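Local coordinates for segregation and condensation protein A (PDB 6IVH) that probably serves as the kleisin subunit of an archaeal Smc-based condensin, helping to organise and segregate chromosomes, and is represented here by its N-terminal domain, at residues D33-E36 and K37-R41; R43-E47 and L48-V52; I62-R65 and M66-E69; R103-F107 and D108-D112. All blocks are in the same frame, centred on the assembly; numbering follows the deposited sequence.

Contact 1 of 4, residues D33-E36 and K37-R41; sequences DLTE and KYIER
Tyr38 N bonds back to Leu34 O at 2.9 Å, Ile39 N to Thr35 O and Glu40 N to Glu36 O, three successive i to i+4 bonds of regular alpha-helix, starting near the N-terminal end of helix 31-47 of the kleisin N-terminal domain. Over this ladder the side chains meet one turn apart. Lys37 runs back along the helix, extended as far as CE; the bend at its last torsion (chi4 73°) turns NZ in toward Asp33, where it makes a weak hydrogen bond to Asp33 O of 3.1 Å. The carboxylate of Asp33 points elsewhere: its OD2 stays 4.8 Å from Lys37 NZ, so at most a weak attraction is likely. Thr35 and Tyr38 belong to the buried side, with the Thr35 hydroxyl shared between Ile31 O and Leu63 O, and Tyr38 OH bonded to Ala56 O of helix 54-72. On the exposed side Glu36 and Glu40 run across each other at about a right angle, their like-charged carboxylates 62° apart in plane. Glu36 bends at chi2 (61°) and lies against the isoleucine one turn on, its OE1 3.9 Å from Ile39 CD1.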
loop_
_atom_site.group_PDB
_atom_site.type_symbol
_atom_site.label_atom_id
_atom_site.label_comp_id
_atom_site.label_asym_id
_atom_site.label_seq_id
_atom_site.Cartn_x
_atom_site.Cartn_y
_atom_site.Cartn_z
ATOM N N ASP A 33 3.764 8.298 -4.148
ATOM C CA ASP A 33 3.576 9.031 -2.902
ATOM C C ASP A 33 2.887 8.176 -1.846
ATOM O O ASP A 33 3.122 8.366 -0.649
ATOM C CB ASP A 33 2.774 10.307 -3.162
ATOM C CG ASP A 33 3.435 11.209 -4.188
ATOM O OD1 ASP A 33 4.662 11.084 -4.391
ATOM O OD2 ASP A 33 2.726 12.045 -4.789
ATOM N N LEU A 34 2.042 7.230 -2.269
ATOM C CA LEU A 34 1.336 6.377 -1.318
ATOM C C LEU A 34 2.278 5.395 -0.634
ATOM O O LEU A 34 2.052 5.032 0.528
ATOM C CB LEU A 34 0.208 5.626 -2.029
ATOM C CG LEU A 34 -0.750 4.722 -1.239
ATOM C CD1 LEU A 34 -0.206 3.306 -1.050
ATOM C CD2 LEU A 34 -1.101 5.348 0.101
ATOM N N THR A 35 3.327 4.953 -1.330
ATOM C CA THR A 35 4.183 3.897 -0.798
ATOM C C THR A 35 4.877 4.337 0.487
ATOM O O THR A 35 4.874 3.608 1.486
ATOM C CB THR A 35 5.207 3.475 -1.850
ATOM O OG1 THR A 35 4.519 3.000 -3.015
ATOM C CG2 THR A 35 6.098 2.366 -1.308
ATOM N N GLU A 36 5.470 5.532 0.488
ATOM C CA GLU A 36 6.180 5.973 1.683
ATOM C C GLU A 36 5.218 6.367 2.799
ATOM O O GLU A 36 5.551 6.217 3.978
ATOM C CB GLU A 36 7.129 7.128 1.351
ATOM C CG GLU A 36 8.125 7.469 2.467
ATOM C CD GLU A 36 9.052 6.312 2.825
ATOM O OE1 GLU A 36 9.240 5.410 1.982
ATOM O OE2 GLU A 36 9.598 6.314 3.950
ATOM N N LYS A 37 4.027 6.866 2.453
ATOM C CA LYS A 37 3.014 7.115 3.477
ATOM C C LYS A 37 2.610 5.818 4.167
ATOM O O LYS A 37 2.395 5.792 5.386
ATOM C CB LYS A 37 1.791 7.796 2.861
ATOM C CG LYS A 37 2.062 9.169 2.263
ATOM C CD LYS A 37 0.768 9.823 1.800
ATOM C CE LYS A 37 1.024 11.169 1.139
ATOM N NZ LYS A 37 1.627 11.016 -0.212
ATOM N N TYR A 38 2.505 4.729 3.402
ATOM C CA TYR A 38 2.241 3.423 3.994
ATOM C C TYR A 38 3.381 2.996 4.908
ATOM O O TYR A 38 3.148 2.485 6.011
ATOM C CB TYR A 38 2.021 2.386 2.891
ATOM C CG TYR A 38 1.733 0.986 3.389
ATOM C CD1 TYR A 38 2.764 0.092 3.652
ATOM C CD2 TYR A 38 0.429 0.556 3.584
ATOM C CE1 TYR A 38 2.502 -1.188 4.105
ATOM C CE2 TYR A 38 0.156 -0.719 4.037
ATOM C CZ TYR A 38 1.195 -1.587 4.294
ATOM O OH TYR A 38 0.923 -2.859 4.744
ATOM N N ILE A 39 4.624 3.192 4.464
ATOM C CA ILE A 39 5.774 2.807 5.275
ATOM C C ILE A 39 5.881 3.697 6.507
ATOM O O ILE A 39 6.230 3.228 7.598
ATOM C CB ILE A 39 7.055 2.849 4.424
ATOM C CG1 ILE A 39 7.004 1.761 3.346
ATOM C CG2 ILE A 39 8.290 2.703 5.298
ATOM C CD1 ILE A 39 8.223 1.726 2.448
ATOM N N GLU A 40 5.586 4.992 6.355
ATOM C CA GLU A 40 5.564 5.890 7.506
ATOM C C GLU A 40 4.625 5.366 8.583
ATOM O O GLU A 40 5.018 5.214 9.745
ATOM C CB GLU A 40 5.148 7.299 7.078
ATOM C CG GLU A 40 6.212 8.084 6.323
ATOM C CD GLU A 40 5.693 9.412 5.794
ATOM O OE1 GLU A 40 4.693 9.924 6.341
ATOM O OE2 GLU A 40 6.284 9.943 4.828
ATOM N N ARG A 41 3.380 5.069 8.205
ATOM C CA ARG A 41 2.412 4.565 9.175
ATOM C C ARG A 41 2.816 3.193 9.697
ATOM O O ARG A 41 2.651 2.905 10.887
ATOM C CB ARG A 41 1.019 4.514 8.548
ATOM C CG ARG A 41 -0.045 3.919 9.452
ATOM C CD ARG A 41 -0.356 4.850 10.615
ATOM N NE ARG A 41 -1.566 4.441 11.321
ATOM C CZ ARG A 41 -1.957 4.938 12.489
ATOM N NH1 ARG A 41 -1.232 5.870 13.094
ATOM N NH2 ARG A 41 -3.073 4.499 13.053
#

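Contact 2 of 4, residues R43-E47 and L48-V52; sequences REMKE and LDLRV
A Schellman motif ends helix 31-47 here and turns the chain into the loop that leads to helix 54-72. Asp49 is the residue that breaks the helix: its phi is positive, 58°, and the chain around it sends two bonds back into the last turn. Leu50 N reaches Met45 O at 3.1 Å in a nearly straight bond (170° at the hydrogen), while Asp49 N makes a weak bond to Lys46 O, also 3.1 Å long. One residue earlier, Leu48 N still points to Glu44 O, but at 3.4 Å that helical bond is weak as well.

Met45, a selenomethionine, is the apolar partner for the loop. Its chain bends at both chi2 and chi3, and the side chains of Met45 and Leu50 cross at a slant, with Met45 CE 3.7 Å from Leu50 CD1. Nearer the backbone Val52 joins in: its CG2 branch, anti to the carbonyl carbon, packs against the base of the same side chain, Val52 CG2 to Met45 CB being 3.8 Å. Outside this turn Val52 also touches Ile9, and the backbone of Arg51 is hydrogen-bonded to that residue.

The chemistry is thus divided: backbone N-H groups reach three carbonyls of the final turn, two of them only weakly, while two aliphatic side chains from the loop lie on Met45, so the chain is held to the helix by both polar and apolar contacts at an otherwise solvent-exposed corner.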
loop_
_atom_site.group_PDB
_atom_site.type_symbol
_atom_site.label_atom_id
_atom_site.label_comp_id
_atom_site.label_asym_id
_atom_site.label_seq_id
_atom_site.Cartn_x
_atom_site.Cartn_y
_atom_site.Cartn_z
ATOM N N ARG A 43 5.789 2.153 10.150
ATOM C CA ARG A 43 6.822 2.390 11.152
ATOM C C ARG A 43 6.224 2.885 12.462
ATOM O O ARG A 43 6.755 2.582 13.537
ATOM C CB ARG A 43 7.847 3.389 10.610
ATOM C CG ARG A 43 8.932 3.770 11.591
ATOM C CD ARG A 43 10.061 4.504 10.894
ATOM N NE ARG A 43 10.705 3.666 9.887
ATOM C CZ ARG A 43 11.645 2.766 10.157
ATOM N NH1 ARG A 43 12.049 2.581 11.407
ATOM N NH2 ARG A 43 12.181 2.048 9.179
ATOM N N GLU A 44 5.120 3.634 12.395
ATOM C CA GLU A 44 4.486 4.127 13.614
ATOM C C GLU A 44 3.959 2.978 14.467
ATOM O O GLU A 44 4.156 2.964 15.688
ATOM C CB GLU A 44 3.357 5.099 13.265
ATOM C CG GLU A 44 3.817 6.384 12.583
ATOM C CD GLU A 44 2.663 7.323 12.262
ATOM O OE1 GLU A 44 1.510 7.004 12.626
ATOM O OE2 GLU A 44 2.910 8.380 11.641
HETATM N N MSE A 45 3.294 2.006 13.846
HETATM C CA MSE A 45 2.721 0.884 14.583
HETATM C C MSE A 45 3.825 0.040 15.206
HETATM O O MSE A 45 3.693 -0.432 16.333
HETATM C CB MSE A 45 1.848 0.015 13.673
HETATM C CG MSE A 45 1.199 0.774 12.531
HETATM SE SE MSE A 45 -0.115 2.132 13.029
HETATM C CE MSE A 45 -1.114 1.179 14.393
ATOM N N LYS A 46 4.919 -0.144 14.461
ATOM C CA LYS A 46 6.034 -0.941 14.959
ATOM C C LYS A 46 6.846 -0.201 16.016
ATOM O O LYS A 46 7.491 -0.849 16.848
ATOM C CB LYS A 46 6.930 -1.366 13.793
ATOM C CG LYS A 46 6.184 -2.110 12.688
ATOM C CD LYS A 46 6.288 -3.621 12.825
ATOM C CE LYS A 46 7.605 -4.130 12.256
ATOM N NZ LYS A 46 7.648 -5.616 12.178
ATOM N N GLU A 47 6.831 1.135 16.007
ATOM C CA GLU A 47 7.447 1.885 17.097
ATOM C C GLU A 47 6.763 1.577 18.423
ATOM O O GLU A 47 7.427 1.432 19.457
ATOM C CB GLU A 47 7.395 3.386 16.806
ATOM C CG GLU A 47 8.636 3.931 16.117
ATOM C CD GLU A 47 8.518 5.407 15.776
ATOM O OE1 GLU A 47 9.250 5.870 14.873
ATOM O OE2 GLU A 47 7.690 6.101 16.405
ATOM N N LEU A 48 5.437 1.471 18.412
ATOM C CA LEU A 48 4.682 1.104 19.601
ATOM C C LEU A 48 4.625 -0.402 19.819
ATOM O O LEU A 48 3.940 -0.850 20.745
ATOM C CB LEU A 48 3.265 1.676 19.515
ATOM C CG LEU A 48 3.200 3.176 19.220
ATOM C CD1 LEU A 48 1.759 3.635 19.109
ATOM C CD2 LEU A 48 3.940 3.973 20.281
ATOM N N ASP A 49 5.324 -1.182 18.992
ATOM C CA ASP A 49 5.406 -2.637 19.141
ATOM C C ASP A 49 4.024 -3.283 19.096
ATOM O O ASP A 49 3.730 -4.214 19.847
ATOM C CB ASP A 49 6.145 -3.023 20.425
ATOM C CG ASP A 49 7.592 -2.577 20.418
ATOM O OD1 ASP A 49 7.885 -1.492 20.961
ATOM O OD2 ASP A 49 8.436 -3.311 19.857
ATOM N N LEU A 50 3.169 -2.788 18.209
ATOM C CA LEU A 50 1.845 -3.361 18.040
ATOM C C LEU A 50 1.888 -4.497 17.030
ATOM O O LEU A 50 2.735 -4.525 16.134
ATOM C CB LEU A 50 0.845 -2.297 17.591
ATOM C CG LEU A 50 0.949 -0.981 18.357
ATOM C CD1 LEU A 50 0.143 0.109 17.661
ATOM C CD2 LEU A 50 0.506 -1.170 19.804
ATOM N N ARG A 51 0.963 -5.441 17.189
ATOM C CA ARG A 51 0.902 -6.597 16.306
ATOM C C ARG A 51 0.533 -6.154 14.899
ATOM O O ARG A 51 -0.547 -5.599 14.677
ATOM C CB ARG A 51 -0.123 -7.609 16.825
ATOM C CG ARG A 51 0.125 -8.189 18.209
ATOM C CD ARG A 51 -0.559 -9.528 18.356
ATOM N NE ARG A 51 -0.686 -9.957 19.747
ATOM C CZ ARG A 51 -1.597 -10.826 20.174
ATOM N NH1 ARG A 51 -2.441 -11.372 19.310
ATOM N NH2 ARG A 51 -1.658 -11.156 21.457
ATOM N N VAL A 52 1.439 -6.383 13.954
ATOM C CA VAL A 52 1.222 -6.079 12.546
ATOM C C VAL A 52 1.353 -7.382 11.772
ATOM O O VAL A 52 2.342 -8.107 11.936
ATOM C CB VAL A 52 2.214 -5.017 12.035
ATOM C CG1 VAL A 52 2.213 -4.965 10.516
ATOM C CG2 VAL A 52 1.869 -3.652 12.611
#

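Contact 3 of 4, residues I62-R65 and M66-E69; sequences ILVR and MKSE
Ile62 and Met66 make the apolar part of this contact, lying side by side and pointing the same way. The selenium of Met66, a selenomethionine, sits 3.8 Å from Ile62 CG2, with Leu63 CD2 at the looser distance of 4.3 Å. CG of Met66 is anti to its own carbonyl carbon (chi1 -67°), which carries the chain back past Ile62 O toward the preceding turn. Val64 and Lys67 run alongside each other too, but more loosely.

The hydrogen bonds are those of a continuous alpha-helix: Met66 N to Ile62 O, 2.9 Å, Lys67 N to Leu63 O, and Glu69 N to Arg65 O. Val64 O is gripped twice by one residue: Ser68 N and Ser68 OG, the latter at 3.0 Å, come to it from opposite faces of the carbonyl plane. The serine hydroxyl is thereby turned in against the helix backbone.

Charge pairing links Arg65 to Glu69. Arg65 NH1 and Glu69 OE2 are 3.2 Å apart in a salt bridge whose hydrogen bond is weak, bent to 123° at the hydrogen; the guanidinium and carboxylate planes stand 88° apart. CG of Met66 lies loosely over one face of the guanidinium, and Glu69 has Arg99 as a second, weak and distant ion partner.

Buried Ile62, Leu63 and Met66 beside an i to i+4 salt bridge give the pattern of an amphipathic helix, whose buried side packs through Leu63 on helix 31-47 and through Ile62 on Leu114, Ala117 and Leu118 of helix 107-120.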
loop_
_atom_site.group_PDB
_atom_site.type_symbol
_atom_site.label_atom_id
_atom_site.label_comp_id
_atom_site.label_asym_id
_atom_site.label_seq_id
_atom_site.Cartn_x
_atom_site.Cartn_y
_atom_site.Cartn_z
ATOM N N ILE A 62 5.499 -4.965 -1.897
ATOM C CA ILE A 62 4.740 -4.857 -3.137
ATOM C C ILE A 62 4.583 -3.397 -3.546
ATOM O O ILE A 62 4.768 -3.044 -4.716
ATOM C CB ILE A 62 3.375 -5.553 -2.986
ATOM C CG1 ILE A 62 3.569 -7.035 -2.651
ATOM C CG2 ILE A 62 2.547 -5.381 -4.252
ATOM C CD1 ILE A 62 2.279 -7.771 -2.350
ATOM N N LEU A 63 4.247 -2.525 -2.589
ATOM C CA LEU A 63 4.089 -1.109 -2.903
ATOM C C LEU A 63 5.401 -0.481 -3.351
ATOM O O LEU A 63 5.396 0.437 -4.180
ATOM C CB LEU A 63 3.530 -0.359 -1.693
ATOM C CG LEU A 63 2.086 -0.692 -1.319
ATOM C CD1 LEU A 63 1.644 0.110 -0.104
ATOM C CD2 LEU A 63 1.165 -0.437 -2.501
ATOM N N VAL A 64 6.531 -0.953 -2.818
ATOM C CA VAL A 64 7.820 -0.438 -3.264
ATOM C C VAL A 64 8.065 -0.809 -4.721
ATOM O O VAL A 64 8.547 0.011 -5.513
ATOM C CB VAL A 64 8.947 -0.946 -2.347
ATOM C CG1 VAL A 64 10.307 -0.609 -2.940
ATOM C CG2 VAL A 64 8.814 -0.334 -0.962
ATOM N N ARG A 65 7.726 -2.044 -5.104
ATOM C CA ARG A 65 7.872 -2.443 -6.500
ATOM C C ARG A 65 6.909 -1.678 -7.398
ATOM O O ARG A 65 7.285 -1.242 -8.492
ATOM C CB ARG A 65 7.656 -3.948 -6.649
ATOM C CG ARG A 65 7.583 -4.407 -8.101
ATOM C CD ARG A 65 7.293 -5.895 -8.214
ATOM N NE ARG A 65 6.060 -6.270 -7.525
ATOM C CZ ARG A 65 4.844 -6.165 -8.052
ATOM N NH1 ARG A 65 4.689 -5.686 -9.279
ATOM N NH2 ARG A 65 3.782 -6.535 -7.348
HETATM N N MSE A 66 5.668 -1.501 -6.953
HETATM C CA MSE A 66 4.666 -0.814 -7.760
HETATM C C MSE A 66 5.020 0.654 -7.965
HETATM O O MSE A 66 4.641 1.255 -8.971
HETATM C CB MSE A 66 3.283 -0.941 -7.119
HETATM C CG MSE A 66 2.743 -2.360 -7.123
HETATM SE SE MSE A 66 1.007 -2.515 -6.261
HETATM C CE MSE A 66 -0.038 -1.465 -7.525
ATOM N N LYS A 67 5.751 1.231 -7.011
ATOM C CA LYS A 67 6.194 2.611 -7.153
ATOM C C LYS A 67 7.491 2.726 -7.943
ATOM O O LYS A 67 7.726 3.757 -8.585
ATOM C CB LYS A 67 6.359 3.268 -5.777
ATOM C CG LYS A 67 7.794 3.408 -5.288
ATOM C CD LYS A 67 7.912 4.538 -4.272
ATOM C CE LYS A 67 9.334 4.680 -3.741
ATOM N NZ LYS A 67 9.744 3.520 -2.897
ATOM N N SER A 68 8.333 1.690 -7.920
ATOM C CA SER A 68 9.534 1.701 -8.748
ATOM C C SER A 68 9.172 1.585 -10.223
ATOM O O SER A 68 9.707 2.316 -11.065
ATOM C CB SER A 68 10.474 0.569 -8.335
ATOM O OG SER A 68 10.980 0.764 -7.026
ATOM N N GLU A 69 8.262 0.666 -10.553
ATOM C CA GLU A 69 7.830 0.523 -11.938
ATOM C C GLU A 69 7.060 1.753 -12.402
ATOM O O GLU A 69 7.177 2.164 -13.561
ATOM C CB GLU A 69 6.986 -0.741 -12.092
ATOM C CG GLU A 69 7.665 -1.996 -11.566
ATOM C CD GLU A 69 6.764 -3.216 -11.616
ATOM O OE1 GLU A 69 7.168 -4.229 -12.227
ATOM O OE2 GLU A 69 5.653 -3.163 -11.044
#

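Contact 4 of 4, residues R103-F107 and D108-D112; sequences RYYTF and DDLLD
Phe107 and Leu111, one helical turn apart, meet over a ring face: the CD2 methyl of Leu111 stands 3.6 Å from the centroid of the Phe107 ring, 16° off its normal, a CH-pi contact. Phe107 CG is anti to the backbone N (chi1 -170°), which lays the ring out where that methyl can rest on it. At the helix start the partners are polar. Thr106 is the N-cap, and its OG1, set between its own N and carbonyl carbon (chi1 60°), faces Asp109. OG1 donates to Asp109 OD2 at 2.8 Å, arriving from above the carboxylate plane, and accepts a weak capping bond of 3.4 Å from Asp109 N. The carboxylate thus probably helps to fix the rotation of the very hydroxyl that caps its backbone. Tyr105, just before the cap, lies against the first turn, with its CB 4.0 Å from Leu110 CB. Backbone bonds Leu110 N to Thr106 O and Leu111 N to Phe107 O then carry the helix forward. Around this junction Phe107 packs on Leu15, Leu16 and Val19 of helix 11-20, Leu110 on Ile29 and Ile31, and Tyr105 on Met66 of helix 54-72, while strand 104-105 pairs antiparallel with strand 29-30.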
loop_
_atom_site.group_PDB
_atom_site.type_symbol
_atom_site.label_atom_id
_atom_site.label_comp_id
_atom_site.label_asym_id
_atom_site.label_seq_id
_atom_site.Cartn_x
_atom_site.Cartn_y
_atom_site.Cartn_z
ATOM N N ARG A 103 0.493 4.522 -12.750
ATOM C CA ARG A 103 0.979 5.382 -11.680
ATOM C C ARG A 103 -0.130 5.865 -10.755
ATOM O O ARG A 103 0.097 5.989 -9.547
ATOM C CB ARG A 103 1.724 6.592 -12.258
ATOM C CG ARG A 103 1.919 7.729 -11.264
ATOM C CD ARG A 103 3.358 8.190 -11.184
ATOM N NE ARG A 103 3.568 9.017 -10.001
ATOM C CZ ARG A 103 4.625 9.795 -9.811
ATOM N NH1 ARG A 103 5.574 9.858 -10.733
ATOM N NH2 ARG A 103 4.732 10.514 -8.702
ATOM N N TYR A 104 -1.326 6.113 -11.281
ATOM C CA TYR A 104 -2.448 6.601 -10.492
ATOM C C TYR A 104 -3.532 5.533 -10.417
ATOM O O TYR A 104 -3.906 4.946 -11.437
ATOM C CB TYR A 104 -3.002 7.900 -11.080
ATOM C CG TYR A 104 -2.008 9.041 -11.044
ATOM C CD1 TYR A 104 -1.926 9.883 -9.941
ATOM C CD2 TYR A 104 -1.145 9.269 -12.107
ATOM C CE1 TYR A 104 -1.013 10.923 -9.902
ATOM C CE2 TYR A 104 -0.230 10.306 -12.078
ATOM C CZ TYR A 104 -0.168 11.129 -10.973
ATOM O OH TYR A 104 0.742 12.162 -10.944
ATOM N N TYR A 105 -4.029 5.286 -9.205
ATOM C CA TYR A 105 -5.049 4.280 -8.951
ATOM C C TYR A 105 -6.225 4.901 -8.210
ATOM O O TYR A 105 -6.104 5.948 -7.569
ATOM C CB TYR A 105 -4.509 3.111 -8.108
ATOM C CG TYR A 105 -3.567 2.173 -8.825
ATOM C CD1 TYR A 105 -3.973 0.896 -9.188
ATOM C CD2 TYR A 105 -2.267 2.558 -9.121
ATOM C CE1 TYR A 105 -3.113 0.032 -9.835
ATOM C CE2 TYR A 105 -1.400 1.700 -9.768
ATOM C CZ TYR A 105 -1.828 0.440 -10.122
ATOM O OH TYR A 105 -0.963 -0.413 -10.768
ATOM N N THR A 106 -7.370 4.235 -8.306
ATOM C CA THR A 106 -8.450 4.466 -7.363
ATOM C C THR A 106 -8.288 3.507 -6.187
ATOM O O THR A 106 -7.509 2.553 -6.234
ATOM C CB THR A 106 -9.816 4.287 -8.031
ATOM O OG1 THR A 106 -9.940 2.950 -8.530
ATOM C CG2 THR A 106 -9.978 5.273 -9.178
ATOM N N PHE A 107 -9.032 3.773 -5.111
ATOM C CA PHE A 107 -8.845 2.983 -3.899
ATOM C C PHE A 107 -9.279 1.536 -4.103
ATOM O O PHE A 107 -8.582 0.611 -3.673
ATOM C CB PHE A 107 -9.597 3.612 -2.729
ATOM C CG PHE A 107 -9.259 2.997 -1.403
ATOM C CD1 PHE A 107 -10.181 2.212 -0.731
ATOM C CD2 PHE A 107 -8.008 3.186 -0.839
ATOM C CE1 PHE A 107 -9.865 1.641 0.487
ATOM C CE2 PHE A 107 -7.686 2.616 0.377
ATOM C CZ PHE A 107 -8.616 1.844 1.042
ATOM N N ASP A 108 -10.423 1.319 -4.758
ATOM C CA ASP A 108 -10.859 -0.048 -5.025
ATOM C C ASP A 108 -9.927 -0.752 -6.003
ATOM O O ASP A 108 -9.701 -1.961 -5.876
ATOM C CB ASP A 108 -12.294 -0.055 -5.554
ATOM C CG ASP A 108 -13.293 0.484 -4.547
ATOM O OD1 ASP A 108 -13.588 -0.224 -3.560
ATOM O OD2 ASP A 108 -13.786 1.615 -4.743
ATOM N N ASP A 109 -9.377 -0.021 -6.977
ATOM C CA ASP A 109 -8.441 -0.631 -7.918
ATOM C C ASP A 109 -7.141 -1.028 -7.229
ATOM O O ASP A 109 -6.616 -2.123 -7.467
ATOM C CB ASP A 109 -8.164 0.320 -9.083
ATOM C CG ASP A 109 -9.245 0.273 -10.145
ATOM O OD1 ASP A 109 -9.777 -0.828 -10.405
ATOM O OD2 ASP A 109 -9.559 1.335 -10.726
ATOM N N LEU A 110 -6.604 -0.149 -6.375
ATOM C CA LEU A 110 -5.383 -0.479 -5.645
ATOM C C LEU A 110 -5.621 -1.642 -4.689
ATOM O O LEU A 110 -4.763 -2.522 -4.544
ATOM C CB LEU A 110 -4.876 0.756 -4.893
ATOM C CG LEU A 110 -3.385 0.893 -4.555
ATOM C CD1 LEU A 110 -3.080 2.301 -4.088
ATOM C CD2 LEU A 110 -2.934 -0.091 -3.497
ATOM N N LEU A 111 -6.785 -1.663 -4.034
ATOM C CA LEU A 111 -7.141 -2.773 -3.155
ATOM C C LEU A 111 -7.115 -4.099 -3.906
ATOM O O LEU A 111 -6.580 -5.095 -3.405
ATOM C CB LEU A 111 -8.523 -2.517 -2.546
ATOM C CG LEU A 111 -8.640 -1.940 -1.134
ATOM C CD1 LEU A 111 -8.466 -2.991 -0.065
ATOM C CD2 LEU A 111 -7.625 -0.831 -0.931
ATOM N N ASP A 112 -7.681 -4.129 -5.117
ATOM C CA ASP A 112 -7.652 -5.347 -5.922
ATOM C C ASP A 112 -6.242 -5.652 -6.413
ATOM O O ASP A 112 -5.811 -6.810 -6.398
ATOM C CB ASP A 112 -8.615 -5.223 -7.105
ATOM C CG ASP A 112 -10.044 -5.580 -6.736
ATOM O OD1 ASP A 112 -10.799 -4.675 -6.319
ATOM O OD2 ASP A 112 -10.414 -6.767 -6.866
#

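In the fold
From the N terminus the four contacts come strictly in series, none nested in or crossing another, and each is local. Contact 1 lies within helix 31-47, and contact 2 closes the turn at that helix's C-terminal end, their centres about 14 Å apart. Contact 3 sits within helix 54-72, folded back against contact 1: Tyr38 CG approaches Leu63 CD1 at 3.6 Å. After an unmodelled stretch, contact 4 joins strand 104-105 to helix 107-120 and meets contact 3, with Met66 CE 3.5 Å from Tyr105 OH. Contact 3 thus bridges contacts 1 and 4, whereas contact 2, next to contact 1 along the helix, packs on none of the others and lies about 25 Å between centres from contact 4.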